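Local coordinates for protein choline dehydrogenase and related flavoproteins (Aspergillus oryzae, PDB 3Q9T) that oxidises formate as an FAD-dependent oxidase of the glucose-methanol-choline oxidoreductase family, carrying its flavin as 8-formyl-FAD, at residues A[160-163]-A[169-172]; A[325-330]-A[397-402]; A[334-339]-A[345-350]. One frame throughout, in Å; residues are numbered along the deposited sequence.

The three contacts lie on the same side of the chain's centre, in the part of the enzyme built around the large mixed sheet rather than the five-stranded parallel sheet of the Rossmann-type FAD domain. Contact 1 comes first along the chain, joining the loop that directly follows strand 155-159 to helix 167-179. Contact 3 is nested inside the long loop closed by contact 2, and their centres are about 13 Å apart; contact 1 is about 16 Å from each. Consecutive helices 323-327 and 331-343 bring contacts 2 and 3 together, where Val325 packs on Val336 and Leu326 on Val348. Phe169 touches Cys398 and Ile163 touches Ser350, so each contact touches the other two.

Contact 1: A[160-163]-A[169-172]; sequences AELI and FREN
Arg170 reaches from helix 167-179 to the loop just before it and meets Leu162 and Ile163 in two ways. At the edge of its guanidinium, NH1 donates to the backbone O of Ile163 over 2.9 Å, with a nearly straight N-H...O angle of 172°. The acceptor lies almost in the guanidinium plane, whereas the donor is tilted 30° from the plane of the carbonyl. Over one guanidinium face lies Leu162, its CB 3.7 Å from CZ of Arg170 and offset toward the rim. CD1 and CD2 both lie over NE from that same face, and CD2 also touches CD of Arg170 at 3.7 Å. The arginine chain kinks at chi3, and chi4 (-85°) turns the guanidinium plane across it so that one face meets Leu162. In the next shell, OE1 of Glu354 forms a salt bridge with NH1 and OE2 accepts from the backbone N of Ile163, so one carboxylate holds both sides of the contact. The loop after strand 155-159 is tied back onto the first turns of the helix, beside strand 353-358 of the large mixed sheet. A charged group thus spends one N-H on a neutral carbonyl and lays a flat face on aliphatic carbon, while Glu354 probably balances its charge.

Contact 2: A[325-330]-A[397-402]; sequences VLLRHG and VCMFGT
Met399 extends from the loop after strand 392-397 to Leu326 and Leu327. Its CB starts toward these two leucines, with CG set between the backbone N and the carbonyl carbon (chi1 87°). From CG the chain runs on extended to SD, which comes within 4.1 Å of Leu327 CG. A bend at chi3 (-32°) then brings the methyl group against both leucines. There CE makes the main contacts: Leu327 CG lies 3.6 Å from it, Leu327 CB 3.7 Å, and Leu326 CB 3.8 Å. The methionine chain slants across that of Leu327.

This packing fastens the short helix that follows strand 308-316 in the chain to a sharp bend at the end of strand 392-397, where Cys398 is the centre of an inverse gamma turn. Strand 392-397 pairs antiparallel with both 353-358 and 415-423 in the large mixed sheet, and the loop beyond it lies against the helix.

Leu327 extends the contact past the methionine. Its CD1 reaches Phe400, 4.0 Å from CB and 3.8 Å from the backbone O, while the phenyl ring leads away toward Pro411 and His416. OD2 of Asp323, on the same short helix, accepts a hydrogen bond from the backbone N of Phe400, adding a polar tie to the apolar one. Thr418 OG1 bonds to Met399 O and Gly401 N, holding the loop to strand 415-423.

Contact 3: A[334-339]-A[345-350]; sequences DAVVSA and SGPVGS
Val336 and Pro347 make the tightest apolar contact between helix 331-343 and the chain that folds back after it. Val336 CG1 presses on the proline ring at CG, 3.4 Å away and closer than usual for two carbons, and lies 3.5 Å from CD of Pro347. The two side chains cross at about a right angle. CG1 sits anti to the carbonyl carbon (chi1 -67°), leaving the other branch, CG2, to meet CG2 of Val348 at 3.8 Å. Val337 joins from the next position on the helix with a lighter touch, its CG2 4.1 Å from Val348 CG2.

One contact of carbon with backbone adds to these: CG2 of Val348 rests against the helix, 3.5 Å from the carbonyl O of Val336. Apart from both kinds, the Ala339 methyl makes a loose contact, 4.1 Å from OG of Ser345, whose hydroxyl is hydrogen-bonded to Asn343 near the end of the helix.

Backbone hydrogen bonds shape each side separately. Ser338 N and Ala339 N bond to O atoms four residues back, while Gly349 N to Gly346 O (3.1 Å) accompanies the 3-10 turn 347-349 that presents Pro347 and Val348. Val348 is also backbone-bonded to Ser53. The chain leaving helix 331-343 thus turns back along it before entering strand 353-358, a surface contact away from the cofactor site. With no hydrogen bond crossing between the two segments, it rests on apolar packing that is tight at Pro347 and looser at Val348.

Contact 1: A[160-163]-A[169-172]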
loop_
_atom_site.group_PDB
_atom_site.type_symbol
_atom_site.label_atom_id
_atom_site.label_comp_id
_atom_site.label_asym_id
_atom_site.label_seq_id
_atom_site.Cartn_x
_atom_site.Cartn_y
_atom_site.Cartn_z
ATOM N N ALA A 160 2.247 24.930 25.955
ATOM C CA ALA A 160 1.085 25.191 25.113
ATOM C C ALA A 160 0.285 26.348 25.707
ATOM O O ALA A 160 0.064 26.399 26.922
ATOM C CB ALA A 160 0.211 23.940 24.997
ATOM N N GLU A 161 -0.121 27.282 24.854
ATOM C CA GLU A 161 -1.000 28.373 25.269
ATOM C C GLU A 161 -2.391 27.773 25.355
ATOM O O GLU A 161 -3.064 27.597 24.337
ATOM C CB GLU A 161 -0.902 29.544 24.270
ATOM C CG GLU A 161 0.560 30.058 24.165
ATOM C CD GLU A 161 0.818 31.104 23.070
ATOM O OE1 GLU A 161 1.607 32.047 23.333
ATOM O OE2 GLU A 161 0.272 30.977 21.949
ATOM N N LEU A 162 -2.799 27.425 26.579
ATOM C CA LEU A 162 -3.952 26.564 26.799
ATOM C C LEU A 162 -5.260 27.117 26.243
ATOM O O LEU A 162 -5.560 28.298 26.410
ATOM C CB LEU A 162 -4.095 26.240 28.289
ATOM C CG LEU A 162 -2.940 25.384 28.804
ATOM C CD1 LEU A 162 -2.988 25.222 30.322
ATOM C CD2 LEU A 162 -2.921 24.021 28.091
ATOM N N ILE A 163 -6.026 26.258 25.571
ATOM C CA ILE A 163 -7.376 26.608 25.122
ATOM C C ILE A 163 -8.356 26.569 26.301
ATOM O O ILE A 163 -8.499 25.520 26.934
ATOM C CB ILE A 163 -7.890 25.591 24.079
ATOM C CG1 ILE A 163 -6.947 25.533 22.877
ATOM C CG2 ILE A 163 -9.312 25.948 23.635
ATOM C CD1 ILE A 163 -7.333 24.476 21.837
ATOM N N PHE A 169 -11.570 19.076 29.657
ATOM C CA PHE A 169 -10.888 17.956 29.009
ATOM C C PHE A 169 -9.554 17.670 29.703
ATOM O O PHE A 169 -9.303 16.550 30.166
ATOM C CB PHE A 169 -10.709 18.282 27.520
ATOM C CG PHE A 169 -9.733 17.398 26.800
ATOM C CD1 PHE A 169 -8.383 17.714 26.774
ATOM C CD2 PHE A 169 -10.171 16.273 26.105
ATOM C CE1 PHE A 169 -7.479 16.905 26.094
ATOM C CE2 PHE A 169 -9.265 15.465 25.417
ATOM C CZ PHE A 169 -7.924 15.787 25.404
ATOM N N ARG A 170 -8.711 18.691 29.829
ATOM C CA ARG A 170 -7.431 18.495 30.517
ATOM C C ARG A 170 -7.604 17.958 31.936
ATOM O O ARG A 170 -6.832 17.093 32.391
ATOM C CB ARG A 170 -6.604 19.784 30.533
ATOM C CG ARG A 170 -6.277 20.321 29.135
ATOM C CD ARG A 170 -5.248 21.434 29.221
ATOM N NE ARG A 170 -5.757 22.598 29.932
ATOM C CZ ARG A 170 -6.466 23.568 29.362
ATOM N NH1 ARG A 170 -6.754 23.524 28.063
ATOM N NH2 ARG A 170 -6.888 24.587 30.094
ATOM N N GLU A 171 -8.609 18.473 32.639
ATOM C CA GLU A 171 -8.828 18.089 34.037
ATOM C C GLU A 171 -9.244 16.617 34.150
ATOM O O GLU A 171 -8.735 15.881 34.996
ATOM C CB GLU A 171 -9.856 19.015 34.697
ATOM C CG GLU A 171 -10.932 18.292 35.503
ATOM C CD GLU A 171 -10.779 18.471 37.009
ATOM O OE1 GLU A 171 -9.646 18.328 37.523
ATOM O OE2 GLU A 171 -11.799 18.755 37.676
ATOM N N ASN A 172 -10.143 16.179 33.274
ATOM C CA ASN A 172 -10.531 14.765 33.235
ATOM C C ASN A 172 -9.416 13.791 32.821
ATOM O O ASN A 172 -9.291 12.707 33.401
ATOM C CB ASN A 172 -11.760 14.576 32.371
ATOM C CG ASN A 172 -13.035 14.965 33.098
ATOM O OD1 ASN A 172 -13.570 14.193 33.891
ATOM N ND2 ASN A 172 -13.519 16.173 32.839
#

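Contact 2: A[325-330]-A[397-402]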
loop_
_atom_site.group_PDB
_atom_site.type_symbol
_atom_site.label_atom_id
_atom_site.label_comp_id
_atom_site.label_asym_id
_atom_site.label_seq_id
_atom_site.Cartn_x
_atom_site.Cartn_y
_atom_site.Cartn_z
ATOM N N VAL A 325 -15.407 23.911 16.589
ATOM C CA VAL A 325 -14.893 25.263 16.545
ATOM C C VAL A 325 -13.924 25.443 15.386
ATOM O O VAL A 325 -14.000 26.426 14.652
ATOM C CB VAL A 325 -14.176 25.625 17.848
ATOM C CG1 VAL A 325 -13.694 27.065 17.788
ATOM C CG2 VAL A 325 -15.096 25.384 19.060
ATOM N N LEU A 326 -13.023 24.482 15.208
ATOM C CA LEU A 326 -11.956 24.641 14.232
ATOM C C LEU A 326 -12.182 23.903 12.913
ATOM O O LEU A 326 -11.794 24.392 11.846
ATOM C CB LEU A 326 -10.617 24.247 14.851
ATOM C CG LEU A 326 -10.186 25.168 15.994
ATOM C CD1 LEU A 326 -8.971 24.600 16.738
ATOM C CD2 LEU A 326 -9.901 26.559 15.450
ATOM N N LEU A 327 -12.821 22.742 12.982
ATOM C CA LEU A 327 -12.901 21.861 11.823
ATOM C C LEU A 327 -14.078 22.139 10.903
ATOM O O LEU A 327 -13.963 21.990 9.689
ATOM C CB LEU A 327 -12.960 20.397 12.261
ATOM C CG LEU A 327 -11.724 19.520 12.060
ATOM C CD1 LEU A 327 -12.144 18.057 12.181
ATOM C CD2 LEU A 327 -11.064 19.790 10.703
ATOM N N ARG A 328 -15.212 22.508 11.484
ATOM C CA ARG A 328 -16.445 22.661 10.726
ATOM C C ARG A 328 -16.738 24.128 10.475
ATOM O O ARG A 328 -16.433 24.983 11.304
ATOM C CB ARG A 328 -17.616 21.962 11.443
ATOM C CG ARG A 328 -17.437 20.447 11.520
ATOM C CD ARG A 328 -18.653 19.702 12.031
ATOM N NE ARG A 328 -18.730 19.706 13.490
ATOM C CZ ARG A 328 -18.268 18.727 14.263
ATOM N NH1 ARG A 328 -17.693 17.657 13.715
ATOM N NH2 ARG A 328 -18.386 18.818 15.584
ATOM N N HIS A 329 -17.307 24.426 9.317
ATOM C CA HIS A 329 -17.635 25.806 9.000
ATOM C C HIS A 329 -18.813 26.246 9.852
ATOM O O HIS A 329 -19.694 25.446 10.175
ATOM C CB HIS A 329 -17.955 25.978 7.508
ATOM C CG HIS A 329 -16.743 26.010 6.622
ATOM N ND1 HIS A 329 -15.770 26.982 6.726
ATOM C CD2 HIS A 329 -16.358 25.202 5.605
ATOM C CE1 HIS A 329 -14.834 26.766 5.820
ATOM N NE2 HIS A 329 -15.166 25.691 5.127
ATOM N N GLY A 330 -18.827 27.517 10.221
ATOM C CA GLY A 330 -19.939 28.048 10.981
ATOM C C GLY A 330 -19.579 29.318 11.716
ATOM O O GLY A 330 -18.456 29.812 11.594
ATOM N N VAL A 397 -4.456 14.555 21.147
ATOM C CA VAL A 397 -4.844 15.681 20.303
ATOM C C VAL A 397 -6.334 15.907 20.504
ATOM O O VAL A 397 -7.124 14.979 20.365
ATOM C CB VAL A 397 -4.548 15.396 18.819
ATOM C CG1 VAL A 397 -4.905 16.583 17.958
ATOM C CG2 VAL A 397 -3.090 15.035 18.641
ATOM N N CYS A 398 -6.717 17.130 20.853
ATOM C CA CYS A 398 -8.102 17.395 21.246
ATOM C C CYS A 398 -9.005 17.770 20.089
ATOM O O CYS A 398 -9.773 18.727 20.185
ATOM C CB CYS A 398 -8.183 18.463 22.355
ATOM S SG CYS A 398 -7.387 20.017 21.962
ATOM N N MET A 399 -8.912 17.015 18.998
ATOM C CA MET A 399 -9.909 17.071 17.927
ATOM C C MET A 399 -9.589 15.981 16.914
ATOM O O MET A 399 -8.537 15.346 17.002
ATOM C CB MET A 399 -9.973 18.461 17.268
ATOM C CG MET A 399 -9.007 18.706 16.128
ATOM S SD MET A 399 -9.256 20.293 15.267
ATOM C CE MET A 399 -10.991 20.507 15.432
ATOM N N PHE A 400 -10.489 15.733 15.972
ATOM C CA PHE A 400 -10.163 14.790 14.911
ATOM C C PHE A 400 -8.974 15.332 14.131
ATOM O O PHE A 400 -8.992 16.484 13.713
ATOM C CB PHE A 400 -11.332 14.586 13.953
ATOM C CG PHE A 400 -11.063 13.545 12.902
ATOM C CD1 PHE A 400 -11.314 12.210 13.155
ATOM C CD2 PHE A 400 -10.537 13.899 11.676
ATOM C CE1 PHE A 400 -11.077 11.238 12.198
ATOM C CE2 PHE A 400 -10.295 12.925 10.697
ATOM C CZ PHE A 400 -10.564 11.593 10.967
ATOM N N GLY A 401 -7.947 14.505 13.935
ATOM C CA GLY A 401 -6.761 14.934 13.212
ATOM C C GLY A 401 -6.514 14.172 11.916
ATOM O O GLY A 401 -6.111 13.001 11.943
ATOM N N THR A 402 -6.730 14.846 10.785
ATOM C CA THR A 402 -6.568 14.230 9.472
ATOM C C THR A 402 -5.162 13.708 9.302
ATOM O O THR A 402 -4.973 12.713 8.626
ATOM C CB THR A 402 -6.836 15.213 8.321
ATOM O OG1 THR A 402 -6.140 16.436 8.583
ATOM C CG2 THR A 402 -8.336 15.496 8.196
#

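Contact 3: A[334-339]-A[345-350]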
loop_
_atom_site.group_PDB
_atom_site.type_symbol
_atom_site.label_atom_id
_atom_site.label_comp_id
_atom_site.label_asym_id
_atom_site.label_seq_id
_atom_site.Cartn_x
_atom_site.Cartn_y
_atom_site.Cartn_z
ATOM N N ASP A 334 -16.047 31.084 12.495
ATOM C CA ASP A 334 -15.941 32.478 12.078
ATOM C C ASP A 334 -15.464 33.370 13.214
ATOM O O ASP A 334 -14.628 34.244 13.013
ATOM C CB ASP A 334 -17.264 32.985 11.517
ATOM C CG ASP A 334 -17.500 32.521 10.096
ATOM O OD1 ASP A 334 -16.500 32.260 9.384
ATOM O OD2 ASP A 334 -18.682 32.417 9.695
ATOM N N ALA A 335 -15.974 33.121 14.412
ATOM C CA ALA A 335 -15.659 33.962 15.554
ATOM C C ALA A 335 -14.183 33.882 15.920
ATOM O O ALA A 335 -13.526 34.908 16.082
ATOM C CB ALA A 335 -16.533 33.581 16.759
ATOM N N VAL A 336 -13.661 32.665 16.060
ATOM C CA VAL A 336 -12.263 32.501 16.470
ATOM C C VAL A 336 -11.293 32.941 15.358
ATOM O O VAL A 336 -10.198 33.434 15.633
ATOM C CB VAL A 336 -11.959 31.065 16.971
ATOM C CG1 VAL A 336 -12.712 30.793 18.281
ATOM C CG2 VAL A 336 -12.325 30.035 15.924
ATOM N N VAL A 337 -11.717 32.779 14.110
ATOM C CA VAL A 337 -10.938 33.219 12.966
ATOM C C VAL A 337 -10.872 34.756 12.932
ATOM O O VAL A 337 -9.839 35.338 12.606
ATOM C CB VAL A 337 -11.538 32.664 11.649
ATOM C CG1 VAL A 337 -10.883 33.292 10.437
ATOM C CG2 VAL A 337 -11.382 31.154 11.593
ATOM N N SER A 338 -11.974 35.411 13.284
ATOM C CA SER A 338 -12.005 36.868 13.276
ATOM C C SER A 338 -11.107 37.436 14.380
ATOM O O SER A 338 -10.378 38.402 14.166
ATOM C CB SER A 338 -13.444 37.374 13.396
ATOM O OG SER A 338 -13.477 38.774 13.605
ATOM N N ALA A 339 -11.156 36.825 15.556
ATOM C CA ALA A 339 -10.259 37.180 16.650
ATOM C C ALA A 339 -8.779 36.976 16.308
ATOM O O ALA A 339 -7.925 37.797 16.668
ATOM C CB ALA A 339 -10.611 36.381 17.903
ATOM N N SER A 345 -5.091 36.107 18.787
ATOM C CA SER A 345 -5.546 35.392 19.992
ATOM C C SER A 345 -6.508 34.247 19.642
ATOM O O SER A 345 -6.909 34.090 18.484
ATOM C CB SER A 345 -6.209 36.351 20.989
ATOM O OG SER A 345 -7.414 36.892 20.458
ATOM N N GLY A 346 -6.878 33.450 20.644
ATOM C CA GLY A 346 -7.842 32.381 20.434
ATOM C C GLY A 346 -7.269 31.038 19.986
ATOM O O GLY A 346 -6.059 30.903 19.772
ATOM N N PRO A 347 -8.150 30.029 19.830
ATOM C CA PRO A 347 -7.748 28.641 19.564
ATOM C C PRO A 347 -7.186 28.439 18.147
ATOM O O PRO A 347 -6.463 27.466 17.907
ATOM C CB PRO A 347 -9.054 27.865 19.741
ATOM C CG PRO A 347 -10.112 28.849 19.348
ATOM C CD PRO A 347 -9.620 30.187 19.836
ATOM N N VAL A 348 -7.516 29.331 17.221
ATOM C CA VAL A 348 -6.862 29.304 15.917
ATOM C C VAL A 348 -5.330 29.278 16.063
ATOM O O VAL A 348 -4.632 28.715 15.222
ATOM C CB VAL A 348 -7.281 30.477 15.033
ATOM C CG1 VAL A 348 -6.409 30.530 13.767
ATOM C CG2 VAL A 348 -8.789 30.387 14.679
ATOM N N GLY A 349 -4.811 29.864 17.143
ATOM C CA GLY A 349 -3.379 29.871 17.377
ATOM C C GLY A 349 -2.874 28.629 18.091
ATOM O O GLY A 349 -1.703 28.539 18.438
ATOM N N SER A 350 -3.762 27.666 18.310
ATOM C CA SER A 350 -3.406 26.455 19.035
ATOM C C SER A 350 -2.855 25.322 18.146
ATOM O O SER A 350 -3.304 25.118 17.011
ATOM C CB SER A 350 -4.616 25.949 19.828
ATOM O OG SER A 350 -4.276 24.768 20.535
#